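Local coordinates for protein tungsten formylmethanofuran dehydrogenase subunit E (Syntrophus aciditrophicus, PDB 3D00) that is of unproven function but binds zinc through a C-terminal treble-clef finger and belongs to the FmdE family implicated in microbial methanogenesis, at residues A[76-81]-A[152-157]; A[52-57]-A[62-67]; A[29-34]-A[133-138]; A[42-47]-A[96-101]; A[35-40]-A[66-71]. All coordinates share one frame; numbering follows the deposited sequence.

Contact 1. Residues A[76-81]-A[152-157]; sequences WLTVLP and PGFLEK
Leu-80 and Phe-154 approach each other from opposite directions and meet at the CE2 and CZ atoms of the phenyl ring. From CB of Leu-80, the first torsion (chi1 -58°) sets CG beside the backbone N, and the two methyls beyond it reach the ring. CB and CG stay behind the contact. CD1 lies 3.9 Å from CZ of Phe-154, in an oblique position. CD2 lies in the ring plane, 3.9 Å from CE2 of Phe-154. CD1 of Leu-80 is also 4.0 Å from CE2 of Phe-154, and CD2 of Leu-80 is 4.0 Å from CZ of Phe-154, so the fork of the leucine spans the CE2-CZ bond.

Strand 77-79 is one of the two outermost strands, within this chain, of the five-stranded mixed sheet of the FmdE core. Phe-154 belongs to a short 3-10 segment in the link that leads from the core to the treble-clef zinc finger. Thr-78, two residues before Leu-80, adds its methyl at the ring edge, with CG2 4.2 Å from CE2 of Phe-154. An alanine in place of Leu-80 lacks both methyls, and CE2 and CZ would probably lose most of their cover from this strand, leaving the ring freer to shift. The patch is small, burying 101 Å² over both sides, and lies at the surface, where Pro-189 of the second subunit packs on both Leu-80 and Phe-154.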
# COMPACT_ATOMS: atom_id res chain seq x y z
N TRP A 76 -1.28 -9.11 -2.51
CA TRP A 76 -2.24 -9.89 -1.73
C TRP A 76 -3.21 -8.94 -1.02
O TRP A 76 -4.32 -9.34 -0.70
CB TRP A 76 -1.57 -10.85 -0.76
CG TRP A 76 -0.64 -11.87 -1.46
CD1 TRP A 76 -0.61 -12.19 -2.79
CD2 TRP A 76 0.37 -12.66 -0.84
NE1 TRP A 76 0.37 -13.13 -3.03
CE2 TRP A 76 0.99 -13.43 -1.85
CE3 TRP A 76 0.82 -12.80 0.48
CZ2 TRP A 76 2.04 -14.32 -1.59
CZ3 TRP A 76 1.86 -13.69 0.76
CH2 TRP A 76 2.46 -14.44 -0.28
N LEU A 77 -2.79 -7.68 -0.80
CA LEU A 77 -3.70 -6.61 -0.39
C LEU A 77 -4.15 -5.77 -1.58
O LEU A 77 -3.29 -5.21 -2.31
CB LEU A 77 -3.04 -5.68 0.60
CG LEU A 77 -3.80 -4.46 1.12
CD1 LEU A 77 -5.16 -4.78 1.78
CD2 LEU A 77 -2.94 -3.62 2.06
N THR A 78 -5.47 -5.68 -1.74
CA THR A 78 -6.13 -4.76 -2.65
C THR A 78 -6.81 -3.66 -1.81
O THR A 78 -7.42 -3.93 -0.80
CB THR A 78 -7.16 -5.56 -3.53
OG1 THR A 78 -6.43 -6.39 -4.42
CG2 THR A 78 -8.06 -4.67 -4.39
N VAL A 79 -6.70 -2.43 -2.27
CA VAL A 79 -7.37 -1.32 -1.68
C VAL A 79 -8.37 -0.79 -2.72
O VAL A 79 -8.01 -0.48 -3.86
CB VAL A 79 -6.37 -0.24 -1.28
CG1 VAL A 79 -7.10 0.99 -0.81
CG2 VAL A 79 -5.39 -0.81 -0.16
N LEU A 80 -9.64 -0.84 -2.36
CA LEU A 80 -10.70 -0.23 -3.15
C LEU A 80 -11.02 1.05 -2.41
O LEU A 80 -11.55 1.02 -1.32
CB LEU A 80 -11.91 -1.14 -3.20
CG LEU A 80 -11.59 -2.53 -3.78
CD1 LEU A 80 -12.79 -3.42 -3.57
CD2 LEU A 80 -11.25 -2.47 -5.28
N PRO A 81 -10.66 2.21 -2.98
CA PRO A 81 -10.91 3.46 -2.27
C PRO A 81 -12.37 3.90 -2.29
O PRO A 81 -12.75 4.80 -3.05
CB PRO A 81 -10.00 4.43 -3.00
CG PRO A 81 -10.02 3.93 -4.40
CD PRO A 81 -9.98 2.43 -4.27
N PRO A 152 -16.26 -12.84 -9.08
CA PRO A 152 -15.29 -13.44 -10.02
C PRO A 152 -14.08 -12.57 -10.46
O PRO A 152 -12.97 -13.06 -10.46
CB PRO A 152 -16.16 -13.79 -11.21
CG PRO A 152 -17.47 -14.19 -10.59
CD PRO A 152 -17.64 -13.28 -9.38
N GLY A 153 -14.28 -11.29 -10.78
CA GLY A 153 -13.19 -10.45 -11.27
C GLY A 153 -12.03 -10.27 -10.30
O GLY A 153 -10.91 -9.93 -10.71
N PHE A 154 -12.28 -10.51 -9.02
CA PHE A 154 -11.24 -10.40 -8.01
C PHE A 154 -10.37 -11.63 -7.87
O PHE A 154 -9.43 -11.63 -7.08
CB PHE A 154 -11.85 -10.01 -6.65
CG PHE A 154 -12.18 -8.57 -6.58
CD1 PHE A 154 -13.34 -8.09 -7.18
CD2 PHE A 154 -11.29 -7.67 -6.05
CE1 PHE A 154 -13.64 -6.72 -7.18
CE2 PHE A 154 -11.58 -6.33 -6.05
CZ PHE A 154 -12.77 -5.85 -6.65
N LEU A 155 -10.70 -12.69 -8.61
CA LEU A 155 -9.98 -13.94 -8.56
C LEU A 155 -9.60 -14.32 -10.00
O LEU A 155 -9.56 -15.50 -10.36
CB LEU A 155 -10.88 -15.02 -7.94
CG LEU A 155 -11.57 -14.78 -6.59
CD1 LEU A 155 -12.64 -15.83 -6.36
CD2 LEU A 155 -10.57 -14.80 -5.44
N GLU A 156 -9.36 -13.32 -10.84
CA GLU A 156 -9.04 -13.59 -12.25
C GLU A 156 -7.57 -14.05 -12.35
O GLU A 156 -6.73 -13.68 -11.52
CB GLU A 156 -9.29 -12.33 -13.13
CG GLU A 156 -8.66 -11.02 -12.58
N LYS A 157 -7.28 -14.88 -13.35
CA LYS A 157 -5.89 -15.13 -13.73
C LYS A 157 -5.23 -13.80 -14.17
O LYS A 157 -5.77 -13.09 -14.99
CB LYS A 157 -5.82 -16.18 -14.84
CG LYS A 157 -6.14 -17.57 -14.33
CD LYS A 157 -6.01 -18.62 -15.39
CE LYS A 157 -6.60 -19.95 -14.94

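Contact 2. Residues A[52-57]-A[62-67]; sequences AICETR and DAVQLL
Val-64 makes the apolar contact on its own, each of its two methyls taking a different residue of the strand. CG1, set anti to the backbone N (chi1 175°), rests on CB of Ala-52 at 3.6 Å. CG2 meets SG of Cys-54 at 3.8 Å. Ala-52 and Cys-54 are two positions apart and point to the same side of their strand, whereas Ile-53 between them points away, so the valine fork bridges one strand repeat. All three residues are buried, and no hydrogen bond crosses the contact.

Polar interactions lie to one side of this apolar patch, on the helix. Gln-65 NE2 gives a weak bond to OD1 of Asp-62, 3.2 Å long with an N-H...acceptor angle of 126°. Both side chains also reach the second subunit: Gln-65 OE1 bonds to NE2 of Gln-65 in that chain, and Asp-62 OD1 to N of its Gly-73.

Strand 50-54, helix 60-67 and strand 77-79 form a beta-alpha-beta unit in which the two strands are parallel neighbours. Leu-77 of the second strand touches Ala-52, Cys-54 and Val-64, and helix 12-23 packs on other sides of the helix, at Ala-63 and Leu-66.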
# COMPACT_ATOMS: atom_id res chain seq x y z
N ALA A 52 -6.38 -9.98 1.20
CA ALA A 52 -7.10 -8.94 1.96
C ALA A 52 -7.65 -7.85 1.04
O ALA A 52 -7.08 -7.60 0.01
CB ALA A 52 -6.17 -8.36 3.01
N ILE A 53 -8.77 -7.24 1.41
CA ILE A 53 -9.31 -6.06 0.73
C ILE A 53 -9.63 -5.00 1.76
O ILE A 53 -10.33 -5.30 2.74
CB ILE A 53 -10.63 -6.36 -0.04
CG1 ILE A 53 -10.38 -7.06 -1.35
CG2 ILE A 53 -11.37 -5.06 -0.40
CD1 ILE A 53 -11.38 -8.09 -1.57
N CYS A 54 -9.10 -3.79 1.59
CA CYS A 54 -9.53 -2.62 2.38
C CYS A 54 -10.38 -1.73 1.52
O CYS A 54 -10.01 -1.50 0.40
CB CYS A 54 -8.36 -1.77 2.83
SG CYS A 54 -7.40 -2.60 4.04
N GLU A 55 -11.50 -1.23 2.06
CA GLU A 55 -12.44 -0.44 1.33
C GLU A 55 -12.24 1.03 1.57
O GLU A 55 -13.05 1.86 1.16
CB GLU A 55 -13.86 -0.85 1.67
CG GLU A 55 -14.00 -2.33 1.63
CD GLU A 55 -15.40 -2.84 1.82
OE1 GLU A 55 -16.38 -2.08 1.82
OE2 GLU A 55 -15.48 -4.06 1.95
N THR A 56 -11.15 1.37 2.25
CA THR A 56 -10.70 2.74 2.36
C THR A 56 -9.17 2.73 2.23
O THR A 56 -8.54 1.76 2.59
CB THR A 56 -11.15 3.42 3.69
OG1 THR A 56 -10.67 4.75 3.69
CG2 THR A 56 -10.60 2.72 4.97
N ARG A 57 -8.60 3.82 1.73
CA ARG A 57 -7.16 3.99 1.70
C ARG A 57 -6.57 4.54 3.01
O ARG A 57 -5.39 4.41 3.26
CB ARG A 57 -6.73 4.78 0.47
CG ARG A 57 -7.13 6.21 0.38
CD ARG A 57 -6.62 6.77 -0.96
N ASP A 62 -2.52 -0.07 6.56
CA ASP A 62 -1.34 -0.31 7.38
C ASP A 62 -1.55 -1.32 8.48
O ASP A 62 -0.61 -1.98 8.87
CB ASP A 62 -0.78 0.99 7.94
CG ASP A 62 -0.13 1.84 6.85
OD1 ASP A 62 0.02 1.39 5.69
OD2 ASP A 62 0.27 2.98 7.17
N ALA A 63 -2.79 -1.45 8.97
CA ALA A 63 -3.14 -2.50 9.95
C ALA A 63 -2.96 -3.87 9.31
O ALA A 63 -2.32 -4.76 9.87
CB ALA A 63 -4.60 -2.33 10.41
N VAL A 64 -3.50 -4.02 8.11
CA VAL A 64 -3.34 -5.23 7.31
C VAL A 64 -1.84 -5.48 7.02
O VAL A 64 -1.31 -6.51 7.38
CB VAL A 64 -4.21 -5.19 6.00
CG1 VAL A 64 -3.93 -6.43 5.09
CG2 VAL A 64 -5.68 -5.13 6.33
N GLN A 65 -1.14 -4.52 6.44
CA GLN A 65 0.28 -4.71 6.13
C GLN A 65 1.13 -5.06 7.31
O GLN A 65 2.03 -5.92 7.20
CB GLN A 65 0.82 -3.49 5.44
CG GLN A 65 0.18 -3.32 4.12
CD GLN A 65 0.84 -2.28 3.30
OE1 GLN A 65 1.36 -2.57 2.23
NE2 GLN A 65 0.81 -1.03 3.78
N LEU A 66 0.84 -4.45 8.46
CA LEU A 66 1.60 -4.74 9.68
C LEU A 66 1.32 -6.09 10.31
O LEU A 66 2.15 -6.61 11.04
CB LEU A 66 1.29 -3.70 10.77
CG LEU A 66 2.15 -2.44 10.91
CD1 LEU A 66 1.38 -1.36 11.75
CD2 LEU A 66 3.47 -2.80 11.55
N LEU A 67 0.12 -6.63 10.11
CA LEU A 67 -0.34 -7.80 10.85
C LEU A 67 -0.46 -9.11 10.06
O LEU A 67 -0.57 -10.19 10.65
CB LEU A 67 -1.72 -7.49 11.46
CG LEU A 67 -1.80 -6.46 12.58
CD1 LEU A 67 -3.24 -6.10 12.97
CD2 LEU A 67 -1.02 -7.01 13.79

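Contact 3. Residues A[29-34]-A[133-138]; sequences GVLIGG and KEIREA
Ile-135 rests its CG2 methyl against two successive residues of the facing helix, Leu-31 and Ile-32. The methyl is 3.7 Å from CG1 of Ile-32 and 4.0 Å from CB of Leu-31, so it meets the inner part of the leucine and not its terminal methyls. A second branch takes part as well, CG1 of Ile-135 lying 4.0 Å from CG1 of Ile-32. With chi1 at -69°, Ile-135 has CG2 anti to its backbone N and CG1 anti to the carbonyl carbon, which presents both branches to helix 28-42. The two isoleucine side chains cross at about a right angle, and the CG1 methylene of Ile-32 meets both the CG2 methyl and, farther off, the CG1 methylene of Ile-135. This agrees with the close approach of the backbones, whose CA atoms at Ile-32 and Ile-135 are 6.6 Å apart.

No hydrogen bond joins the two segments; the side-chain contacts between them are apolar, with 147 Å² buried. Around it, Tyr-12, Val-16 and Ile-19 of helix 12-23 cover Leu-31, while Trp-116 of helix 111-117 packs on Ile-32. Arg-136, the next residue after Ile-135, leads away from the contact and forms a salt bridge with Glu-13. The arrangement is helix-helix packing in the helical part of the FmdE alpha+beta core, joining segments with 98 residues between them.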
# COMPACT_ATOMS: atom_id res chain seq x y z
N GLY A 29 -7.48 5.05 13.53
CA GLY A 29 -7.85 4.15 12.46
C GLY A 29 -7.03 2.87 12.38
O GLY A 29 -7.57 1.80 12.12
N VAL A 30 -5.73 2.98 12.62
CA VAL A 30 -4.83 1.82 12.56
C VAL A 30 -4.95 0.99 13.83
O VAL A 30 -4.84 -0.20 13.80
CB VAL A 30 -3.38 2.23 12.33
CG1 VAL A 30 -2.53 1.01 12.06
CG2 VAL A 30 -3.31 3.16 11.16
N LEU A 31 -5.20 1.65 14.96
CA LEU A 31 -5.51 0.97 16.23
C LEU A 31 -6.83 0.16 16.10
O LEU A 31 -6.87 -1.07 16.34
CB LEU A 31 -5.59 2.01 17.38
CG LEU A 31 -4.30 2.72 17.79
CD1 LEU A 31 -4.54 3.85 18.77
CD2 LEU A 31 -3.35 1.72 18.37
N ILE A 32 -7.90 0.84 15.67
CA ILE A 32 -9.16 0.16 15.47
C ILE A 32 -8.94 -0.95 14.44
O ILE A 32 -9.38 -2.06 14.65
CB ILE A 32 -10.30 1.13 15.09
CG1 ILE A 32 -10.57 2.11 16.25
CG2 ILE A 32 -11.58 0.35 14.79
CD1 ILE A 32 -11.56 3.21 15.87
N GLY A 33 -8.23 -0.63 13.36
CA GLY A 33 -7.84 -1.54 12.32
C GLY A 33 -7.24 -2.82 12.82
O GLY A 33 -7.52 -3.86 12.25
N GLY A 34 -6.39 -2.73 13.85
CA GLY A 34 -5.85 -3.92 14.53
C GLY A 34 -6.89 -4.87 15.10
O GLY A 34 -6.73 -6.12 15.06
N LYS A 133 -7.93 6.03 24.97
CA LYS A 133 -8.35 5.12 26.05
C LYS A 133 -9.64 4.36 25.63
O LYS A 133 -9.76 3.16 25.85
CB LYS A 133 -8.50 5.87 27.39
N GLU A 134 -10.57 5.04 24.99
CA GLU A 134 -11.79 4.43 24.56
C GLU A 134 -11.59 3.33 23.52
O GLU A 134 -12.21 2.27 23.61
CB GLU A 134 -12.72 5.46 23.96
CG GLU A 134 -13.46 6.28 24.97
CD GLU A 134 -14.65 6.99 24.39
OE1 GLU A 134 -15.07 6.68 23.25
OE2 GLU A 134 -15.17 7.86 25.09
N ILE A 135 -10.76 3.60 22.51
CA ILE A 135 -10.47 2.59 21.50
C ILE A 135 -10.01 1.31 22.18
O ILE A 135 -10.47 0.23 21.86
CB ILE A 135 -9.39 3.07 20.50
CG1 ILE A 135 -9.92 4.21 19.62
CG2 ILE A 135 -8.91 1.93 19.60
CD1 ILE A 135 -8.80 4.93 18.89
N ARG A 136 -9.11 1.43 23.14
CA ARG A 136 -8.59 0.26 23.79
C ARG A 136 -9.66 -0.40 24.61
O ARG A 136 -9.76 -1.60 24.54
CB ARG A 136 -7.40 0.60 24.66
CG ARG A 136 -6.81 -0.64 25.28
CD ARG A 136 -5.64 -0.32 26.14
NE ARG A 136 -5.13 -1.54 26.76
CZ ARG A 136 -3.85 -1.74 27.05
NH1 ARG A 136 -2.93 -0.82 26.73
NH2 ARG A 136 -3.47 -2.88 27.63
N GLU A 137 -10.46 0.36 25.36
CA GLU A 137 -11.57 -0.23 26.17
C GLU A 137 -12.64 -0.91 25.32
O GLU A 137 -13.13 -1.99 25.66
CB GLU A 137 -12.23 0.84 27.05
N ALA A 138 -13.03 -0.27 24.22
CA ALA A 138 -14.04 -0.81 23.34
C ALA A 138 -13.57 -2.14 22.70
O ALA A 138 -14.34 -3.10 22.63
CB ALA A 138 -14.41 0.23 22.27

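Contact 4. Residues A[42-47]-A[96-101]; sequences KNLPEG and EGVRVF
The two backbones pass in opposite senses, Asn-43 lying nearest Val-98 (CA to CA 7.1 Å) and Leu-44 nearest Gly-97 (CA to CA 6.9 Å), with no hydrogen bond between them. Val-98 makes the contact with both methyls. Its chi1 of -61° places CG1 anti to the carbonyl carbon and CG2 between the backbone N and the carbonyl carbon, and each methyl finds a different neighbour. CG1 packs on the main chain of the loop, 3.6 Å from O of Asn-43, and lies 4.2 Å from CB of the same asparagine. CG2 lies 4.0 Å from CD2 of Leu-44, the two side chains crossing obliquely.

Strand 96-102 is an inner strand of the mixed sheet of the FmdE core, flanked by strands 86-91 and 143-149. The segment 42-47 lies in the loop between helix 28-42, which packs on this sheet, and strand 50-54. Val-98 thus sits where sheet, helix and loop converge, with Ala-40 of the helix and Leu-145 of the next strand also touching it.

Leu-44 reaches past the valine with the same methyl, its CD2 lying 4.3 Å from CA of Gly-97, while Leu-89 of strand 86-91 is another neighbour of this leucine. The amide of Asn-43 turns back to its own helix, ND2 bonding to O of Leu-39. Arg-99, the residue after Val-98, takes no part in this packing and forms salt bridges with Glu-55 and with Glu-171 of the second subunit.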
# COMPACT_ATOMS: atom_id res chain seq x y z
N LYS A 42 -9.37 -14.38 13.16
CA LYS A 42 -9.97 -15.34 14.09
C LYS A 42 -11.21 -16.03 13.55
O LYS A 42 -11.63 -16.99 14.13
CB LYS A 42 -10.35 -14.65 15.42
CG LYS A 42 -9.20 -14.54 16.45
CD LYS A 42 -9.73 -14.21 17.88
CE LYS A 42 -10.14 -12.72 18.04
NZ LYS A 42 -11.46 -12.52 18.75
N ASN A 43 -11.77 -15.53 12.45
CA ASN A 43 -12.98 -16.06 11.81
C ASN A 43 -12.73 -16.65 10.40
O ASN A 43 -13.65 -16.88 9.61
CB ASN A 43 -14.03 -14.93 11.74
CG ASN A 43 -14.74 -14.74 13.07
OD1 ASN A 43 -15.72 -15.45 13.36
ND2 ASN A 43 -14.24 -13.83 13.90
N LEU A 44 -11.47 -16.92 10.10
CA LEU A 44 -11.14 -17.68 8.90
C LEU A 44 -10.84 -19.09 9.36
O LEU A 44 -10.40 -19.29 10.50
CB LEU A 44 -9.94 -17.08 8.18
CG LEU A 44 -10.09 -15.70 7.52
CD1 LEU A 44 -8.81 -15.35 6.84
CD2 LEU A 44 -11.22 -15.70 6.53
N PRO A 45 -11.11 -20.09 8.50
CA PRO A 45 -10.62 -21.44 8.78
C PRO A 45 -9.10 -21.46 9.12
O PRO A 45 -8.30 -20.68 8.54
CB PRO A 45 -10.88 -22.19 7.47
CG PRO A 45 -11.94 -21.46 6.79
CD PRO A 45 -11.92 -20.03 7.27
N GLU A 46 -8.74 -22.37 10.04
CA GLU A 46 -7.37 -22.46 10.60
C GLU A 46 -6.31 -22.84 9.58
O GLU A 46 -6.44 -23.85 8.89
CB GLU A 46 -7.30 -23.46 11.77
CG GLU A 46 -5.99 -23.32 12.58
CD GLU A 46 -5.57 -24.60 13.31
OE1 GLU A 46 -6.45 -25.31 13.85
OE2 GLU A 46 -4.34 -24.88 13.32
N GLY A 47 -5.28 -22.00 9.48
CA GLY A 47 -4.13 -22.27 8.66
C GLY A 47 -4.26 -21.95 7.18
O GLY A 47 -3.34 -22.24 6.42
N GLU A 96 -14.21 -17.11 -0.63
CA GLU A 96 -15.03 -17.05 0.55
C GLU A 96 -14.21 -16.39 1.67
O GLU A 96 -13.06 -16.76 1.91
CB GLU A 96 -15.49 -18.47 0.97
CG GLU A 96 -16.57 -19.15 0.09
N GLY A 97 -14.81 -15.43 2.36
CA GLY A 97 -14.12 -14.73 3.45
C GLY A 97 -15.05 -14.04 4.42
O GLY A 97 -16.23 -14.32 4.48
N VAL A 98 -14.48 -13.09 5.17
CA VAL A 98 -15.22 -12.37 6.19
C VAL A 98 -14.91 -10.91 6.06
O VAL A 98 -13.78 -10.56 5.85
CB VAL A 98 -14.90 -12.88 7.63
CG1 VAL A 98 -15.26 -14.31 7.75
CG2 VAL A 98 -13.44 -12.73 7.97
N ARG A 99 -15.95 -10.09 6.18
CA ARG A 99 -15.81 -8.66 6.17
C ARG A 99 -16.08 -8.13 7.55
O ARG A 99 -17.05 -8.56 8.20
CB ARG A 99 -16.82 -8.06 5.23
CG ARG A 99 -16.71 -6.58 5.07
CD ARG A 99 -17.80 -6.19 4.07
NE ARG A 99 -17.73 -4.79 3.73
CZ ARG A 99 -18.49 -3.85 4.25
NH1 ARG A 99 -19.40 -4.17 5.13
NH2 ARG A 99 -18.30 -2.59 3.88
N VAL A 100 -15.24 -7.18 7.97
CA VAL A 100 -15.36 -6.56 9.27
C VAL A 100 -15.45 -5.07 9.08
O VAL A 100 -14.70 -4.49 8.31
CB VAL A 100 -14.15 -6.88 10.21
CG1 VAL A 100 -14.42 -6.28 11.59
CG2 VAL A 100 -13.92 -8.36 10.31
N PHE A 101 -16.36 -4.48 9.81
CA PHE A 101 -16.60 -3.08 9.76
C PHE A 101 -17.09 -2.56 11.12
O PHE A 101 -17.38 -3.33 12.04
CB PHE A 101 -17.61 -2.79 8.64
CG PHE A 101 -18.96 -3.47 8.79
CD1 PHE A 101 -19.14 -4.78 8.44
CD2 PHE A 101 -20.05 -2.76 9.24
CE1 PHE A 101 -20.38 -5.38 8.54
CE2 PHE A 101 -21.31 -3.35 9.35
CZ PHE A 101 -21.47 -4.66 9.00

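Contact 5. Residues A[35-40]-A[66-71]; sequences FMVDLA and LLTPCT
Chi1 of 169° in Val-37 sets CG1 anti to its backbone N, and chi1 of 70° in Thr-68 sets CG2 anti to its carbonyl carbon; these two methyls meet at 3.6 Å. The threonine torsion also tucks OG1 between its own backbone N and carbonyl carbon. There OG1 accepts from N of Cys-70 over 3.2 Å, with an N-H...acceptor angle of 142°, closing an ST turn, and is bonded as well to O of Val-64 one helical turn earlier. Its polar and apolar branches thus serve different partners.

Thr-68 is the first residue to leave helical geometry after helix 60-67, so the contact sets the end of that helix against helix 28-42. Both belong to the FmdE core, where Tyr-50 of strand 50-54 packs on the threonine too. A valine in place of Thr-68 has no hydroxyl, and both N of Cys-70 and O of Val-64 would probably lose a bond that fixes the turn in this buried place.

Leu-67 lies against Val-37 with its CD1 methyl, 3.9 Å from CB of Val-37. CB of this leucine comes within 4.0 Å of CG1 of Val-37, so the same valine methyl touches both residues at the helix end.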
# COMPACT_ATOMS: atom_id res chain seq x y z
N PHE A 35 -7.91 -4.30 15.72
CA PHE A 35 -8.98 -5.09 16.28
C PHE A 35 -9.73 -5.72 15.17
O PHE A 35 -10.20 -6.82 15.30
CB PHE A 35 -9.89 -4.25 17.15
CG PHE A 35 -9.27 -3.90 18.46
CD1 PHE A 35 -9.00 -4.89 19.39
CD2 PHE A 35 -9.00 -2.58 18.78
CE1 PHE A 35 -8.45 -4.57 20.60
CE2 PHE A 35 -8.46 -2.26 19.99
CZ PHE A 35 -8.16 -3.24 20.89
N MSE A 36 -9.89 -5.01 14.07
CA MSE A 36 -10.62 -5.55 12.94
C MSE A 36 -9.93 -6.72 12.26
O MSE A 36 -10.54 -7.75 11.98
CB MSE A 36 -10.92 -4.45 11.93
CG MSE A 36 -11.88 -3.43 12.45
SE MSE A 36 -11.85 -1.80 11.35
CE MSE A 36 -12.87 -2.33 9.92
N VAL A 37 -8.65 -6.58 12.01
CA VAL A 37 -7.87 -7.63 11.38
C VAL A 37 -7.75 -8.83 12.30
O VAL A 37 -7.86 -9.97 11.84
CB VAL A 37 -6.46 -7.12 10.98
CG1 VAL A 37 -5.52 -8.28 10.56
CG2 VAL A 37 -6.59 -6.08 9.90
N ASP A 38 -7.57 -8.59 13.60
CA ASP A 38 -7.60 -9.65 14.58
C ASP A 38 -8.92 -10.45 14.59
O ASP A 38 -8.89 -11.67 14.59
CB ASP A 38 -7.32 -9.08 15.98
CG ASP A 38 -7.41 -10.11 17.07
OD1 ASP A 38 -6.41 -10.82 17.34
OD2 ASP A 38 -8.48 -10.19 17.68
N LEU A 39 -10.07 -9.78 14.60
CA LEU A 39 -11.37 -10.48 14.56
C LEU A 39 -11.54 -11.25 13.23
O LEU A 39 -12.04 -12.39 13.21
CB LEU A 39 -12.51 -9.46 14.76
CG LEU A 39 -13.97 -9.95 14.71
CD1 LEU A 39 -14.14 -10.97 15.79
CD2 LEU A 39 -15.02 -8.80 14.87
N ALA A 40 -11.13 -10.62 12.13
CA ALA A 40 -11.21 -11.20 10.79
C ALA A 40 -10.39 -12.50 10.74
O ALA A 40 -10.92 -13.56 10.40
CB ALA A 40 -10.71 -10.20 9.76
N LEU A 66 0.84 -4.45 8.46
CA LEU A 66 1.60 -4.74 9.68
C LEU A 66 1.32 -6.09 10.31
O LEU A 66 2.15 -6.61 11.04
CB LEU A 66 1.29 -3.70 10.77
CG LEU A 66 2.15 -2.44 10.91
CD1 LEU A 66 1.38 -1.36 11.75
CD2 LEU A 66 3.47 -2.80 11.55
N LEU A 67 0.12 -6.63 10.11
CA LEU A 67 -0.34 -7.80 10.85
C LEU A 67 -0.46 -9.11 10.06
O LEU A 67 -0.57 -10.19 10.65
CB LEU A 67 -1.72 -7.49 11.46
CG LEU A 67 -1.80 -6.46 12.58
CD1 LEU A 67 -3.24 -6.10 12.97
CD2 LEU A 67 -1.02 -7.01 13.79
N THR A 68 -0.52 -8.99 8.73
CA THR A 68 -0.81 -10.11 7.85
C THR A 68 0.31 -10.17 6.81
O THR A 68 1.10 -9.25 6.73
CB THR A 68 -2.14 -9.91 7.08
OG1 THR A 68 -1.96 -8.88 6.13
CG2 THR A 68 -3.34 -9.49 8.00
N PRO A 69 0.42 -11.29 6.08
CA PRO A 69 1.39 -11.34 4.97
C PRO A 69 1.01 -10.56 3.75
O PRO A 69 1.85 -10.45 2.83
CB PRO A 69 1.49 -12.86 4.64
CG PRO A 69 0.68 -13.57 5.60
CD PRO A 69 -0.24 -12.60 6.30
N CYS A 70 -0.22 -10.01 3.72
CA CYS A 70 -0.73 -9.29 2.59
C CYS A 70 -0.18 -7.88 2.61
O CYS A 70 -0.41 -7.11 3.56
CB CYS A 70 -2.26 -9.25 2.61
SG CYS A 70 -3.04 -10.87 2.88
N THR A 71 0.49 -7.50 1.53
CA THR A 71 0.99 -6.15 1.38
C THR A 71 0.51 -5.57 0.07
O THR A 71 0.12 -6.27 -0.85
CB THR A 71 2.55 -6.05 1.49
OG1 THR A 71 3.17 -6.53 0.31
CG2 THR A 71 3.05 -6.84 2.66

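In the fold
Contacts 2 and 5 lie closest, with centres 7 Å apart; they share the end of helix 60-67, and CG2 of Val-64 meets CG2 of Val-37 at 3.8 Å. Contact 5 continues into contact 3 along helix 28-42, and CA of Gly-34 touches CD1 of Leu-67 at 3.7 Å. Contact 4 joins contact 5 across the sheet face, Val-98 CG2 lying 3.6 Å from O of Ala-40. It meets contact 2 in the salt bridge of Arg-99 NH2 with Glu-55 OE1. Contact 1 sits beside contact 2 in the sheet but about 27 Å, centre to centre, from contact 3. All five lie away from the zinc site of Cys-166, Cys-169, Cys-181 and Cys-184.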